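Local coordinates for protein octaprenyl Pyrophosphate Synthase (Helicobacter pylori, PDB 3TC1) that probably elongates an allylic prenyl diphosphate with successive isopentenyl diphosphate units to make the forty-carbon chain of octaprenyl diphosphate, in a magnesium-dependent reaction, at residues B[69-72]-B[73-77]. Sequence-based numbering, arbitrary orientation.
Sequences IQTA and SLLHD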
ATOM      1  N   ILE B  69       8.784  -4.652  -2.639  1.00 15.48           N
ATOM      2  CA  ILE B  69       7.662  -4.132  -3.410  1.00 16.00           C
ATOM      3  C   ILE B  69       6.899  -5.328  -3.979  1.00 16.54           C
ATOM      4  O   ILE B  69       5.668  -5.386  -3.920  1.00 16.68           O
ATOM      5  CB  ILE B  69       8.158  -3.241  -4.577  1.00 17.43           C
ATOM      6  CG1 ILE B  69       8.639  -1.895  -4.026  1.00 16.83           C
ATOM      7  CG2 ILE B  69       7.055  -3.044  -5.607  1.00 15.15           C
ATOM      8  CD1 ILE B  69       9.385  -1.056  -5.042  1.00 18.24           C
ATOM      9  N   GLN B  70       7.640  -6.280  -4.537  1.00 15.21           N
ATOM     10  CA  GLN B  70       7.030  -7.477  -5.106  1.00 15.95           C
ATOM     11  C   GLN B  70       6.225  -8.205  -4.022  1.00 14.56           C
ATOM     12  O   GLN B  70       5.093  -8.620  -4.257  1.00 14.92           O
ATOM     13  CB  GLN B  70       8.114  -8.411  -5.671  1.00 21.16           C
ATOM     14  CG  GLN B  70       7.590  -9.744  -6.209  1.00 21.47           C
ATOM     15  CD  GLN B  70       6.623  -9.573  -7.368  1.00 23.05           C
ATOM     16  OE1 GLN B  70       6.486  -8.483  -7.920  1.00 20.69           O
ATOM     17  NE2 GLN B  70       5.952 -10.660  -7.751  1.00 24.99           N
ATOM     18  N   THR B  71       6.816  -8.364  -2.842  1.00 16.40           N
ATOM     19  CA  THR B  71       6.133  -9.038  -1.736  1.00 18.80           C
ATOM     20  C   THR B  71       4.876  -8.276  -1.314  1.00 18.84           C
ATOM     21  O   THR B  71       3.856  -8.888  -1.000  1.00 18.46           O
ATOM     22  CB  THR B  71       7.049  -9.190  -0.498  1.00 19.98           C
ATOM     23  OG1 THR B  71       8.164 -10.026  -0.826  1.00 20.87           O
ATOM     24  CG2 THR B  71       6.276  -9.824   0.667  1.00 21.43           C
ATOM     25  N   ALA B  72       4.945  -6.947  -1.301  1.00 16.22           N
ATOM     26  CA  ALA B  72       3.787  -6.144  -0.916  1.00 16.37           C
ATOM     27  C   ALA B  72       2.641  -6.352  -1.900  1.00 15.81           C
ATOM     28  O   ALA B  72       1.484  -6.505  -1.498  1.00 16.60           O
ATOM     29  CB  ALA B  72       4.157  -4.657  -0.853  1.00 11.89           C
ATOM     30  N   SER B  73       2.958  -6.352  -3.189  1.00 14.65           N
ATOM     31  CA  SER B  73       1.929  -6.537  -4.204  1.00 16.35           C
ATOM     32  C   SER B  73       1.278  -7.912  -4.078  1.00 16.82           C
ATOM     33  O   SER B  73       0.075  -8.047  -4.247  1.00 16.45           O
ATOM     34  CB  SER B  73       2.516  -6.377  -5.609  1.00 19.23           C
ATOM     35  OG  SER B  73       3.459  -7.390  -5.875  1.00 22.53           O
ATOM     36  N   LEU B  74       2.078  -8.930  -3.784  1.00 18.16           N
ATOM     37  CA  LEU B  74       1.547 -10.284  -3.636  1.00 19.88           C
ATOM     38  C   LEU B  74       0.628 -10.361  -2.417  1.00 20.12           C
ATOM     39  O   LEU B  74      -0.397 -11.044  -2.443  1.00 19.76           O
ATOM     40  CB  LEU B  74       2.688 -11.300  -3.502  1.00 26.20           C
ATOM     41  CG  LEU B  74       3.591 -11.444  -4.734  1.00 27.26           C
ATOM     42  CD1 LEU B  74       4.728 -12.411  -4.432  1.00 27.71           C
ATOM     43  CD2 LEU B  74       2.768 -11.923  -5.918  1.00 29.89           C
ATOM     44  N   LEU B  75       0.996  -9.651  -1.354  1.00 18.70           N
ATOM     45  CA  LEU B  75       0.187  -9.635  -0.140  1.00 18.05           C
ATOM     46  C   LEU B  75      -1.180  -9.033  -0.424  1.00 18.41           C
ATOM     47  O   LEU B  75      -2.196  -9.563   0.016  1.00 18.43           O
ATOM     48  CB  LEU B  75       0.880  -8.828   0.960  1.00 18.37           C
ATOM     49  CG  LEU B  75       2.109  -9.449   1.632  1.00 19.98           C
ATOM     50  CD1 LEU B  75       2.718  -8.427   2.589  1.00 20.90           C
ATOM     51  CD2 LEU B  75       1.723 -10.724   2.384  1.00 17.84           C
ATOM     52  N   HIS B  76      -1.212  -7.925  -1.158  1.00 19.28           N
ATOM     53  CA  HIS B  76      -2.485  -7.294  -1.479  1.00 19.46           C
ATOM     54  C   HIS B  76      -3.263  -8.108  -2.501  1.00 21.70           C
ATOM     55  O   HIS B  76      -4.488  -8.178  -2.435  1.00 22.36           O
ATOM     56  CB  HIS B  76      -2.275  -5.860  -1.987  1.00 16.93           C
ATOM     57  CG  HIS B  76      -1.960  -4.880  -0.896  1.00 16.59           C
ATOM     58  ND1 HIS B  76      -1.800  -3.531  -1.124  1.00 17.85           N
ATOM     59  CD2 HIS B  76      -1.764  -5.063   0.431  1.00 17.16           C
ATOM     60  CE1 HIS B  76      -1.514  -2.924   0.014  1.00 15.74           C
ATOM     61  NE2 HIS B  76      -1.484  -3.831   0.972  1.00 17.93           N
ATOM     62  N   ASP B  77      -2.555  -8.727  -3.441  1.00 17.67           N
ATOM     63  CA  ASP B  77      -3.215  -9.542  -4.456  1.00 21.11           C
ATOM     64  C   ASP B  77      -3.910 -10.740  -3.813  1.00 21.04           C
ATOM     65  O   ASP B  77      -4.987 -11.135  -4.244  1.00 20.43           O
ATOM     66  CB  ASP B  77      -2.214 -10.028  -5.510  1.00 52.89           C
ATOM     67  CG  ASP B  77      -1.686  -8.901  -6.381  1.00 61.00           C
ATOM     68  OD1 ASP B  77      -2.497  -8.070  -6.846  1.00 62.43           O
ATOM     69  OD2 ASP B  77      -0.459  -8.853  -6.613  1.00 67.02           O
TER
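I69 and S73 open a run of i to i+4 backbone hydrogen bonds that identifies 69-77 as about two and a half turns of the α-helix 53-80 in the all-helical polyprenyl synthetase fold. D77 begins a DDxxD sequence, the first aspartate-rich motif of this family, which in relatives binds the substrate diphosphate through magnesium. S73 N donates to I69 O at 3.0 Å, close to straight, while the side chain of I69 turns away to pack on F166 of helix 152-177.

At Q70 the carbonyl oxygen takes two donors. L74 N supplies the regular helical bond, and S73 OG adds a short one of 2.6 Å to Q70 O. Both reach the oxygen from the same face of its carbonyl plane, but the hydroxyl comes in more bent, with a C=O...OG angle of 122°. A chi1 of 64° at S73 sets OG between its own backbone N and carbonyl carbon, folding the hydroxyl back toward the preceding turn. The Q70 side chain leaves with CG anti to its backbone N and then bends at chi2. Its amide end thereby crosses the L74 side chain at a slant, with NE2 of Q70 3.9 Å from CD2 of L74, a van der Waals approach.

T71 O accepts from L75 N at 3.0 Å, and CG2 of T71 makes a loose 4.3 Å contact with CD1 of L75. The T71 hydroxyl is engaged one turn earlier, where OG1 is hydrogen-bonded to E67 O.

A72 continues the pattern, its carbonyl receiving H76 N. Here the helix meets the dimer partner: the H76 ring stands about perpendicular to H76 of the second subunit, ND1 is hydrogen-bonded to OD2 of D106 of that subunit, and NE2 to V102 O of its own chain. Between H76 N and A72 O the separation is 3.1 Å, with an N-H...O angle of 160°.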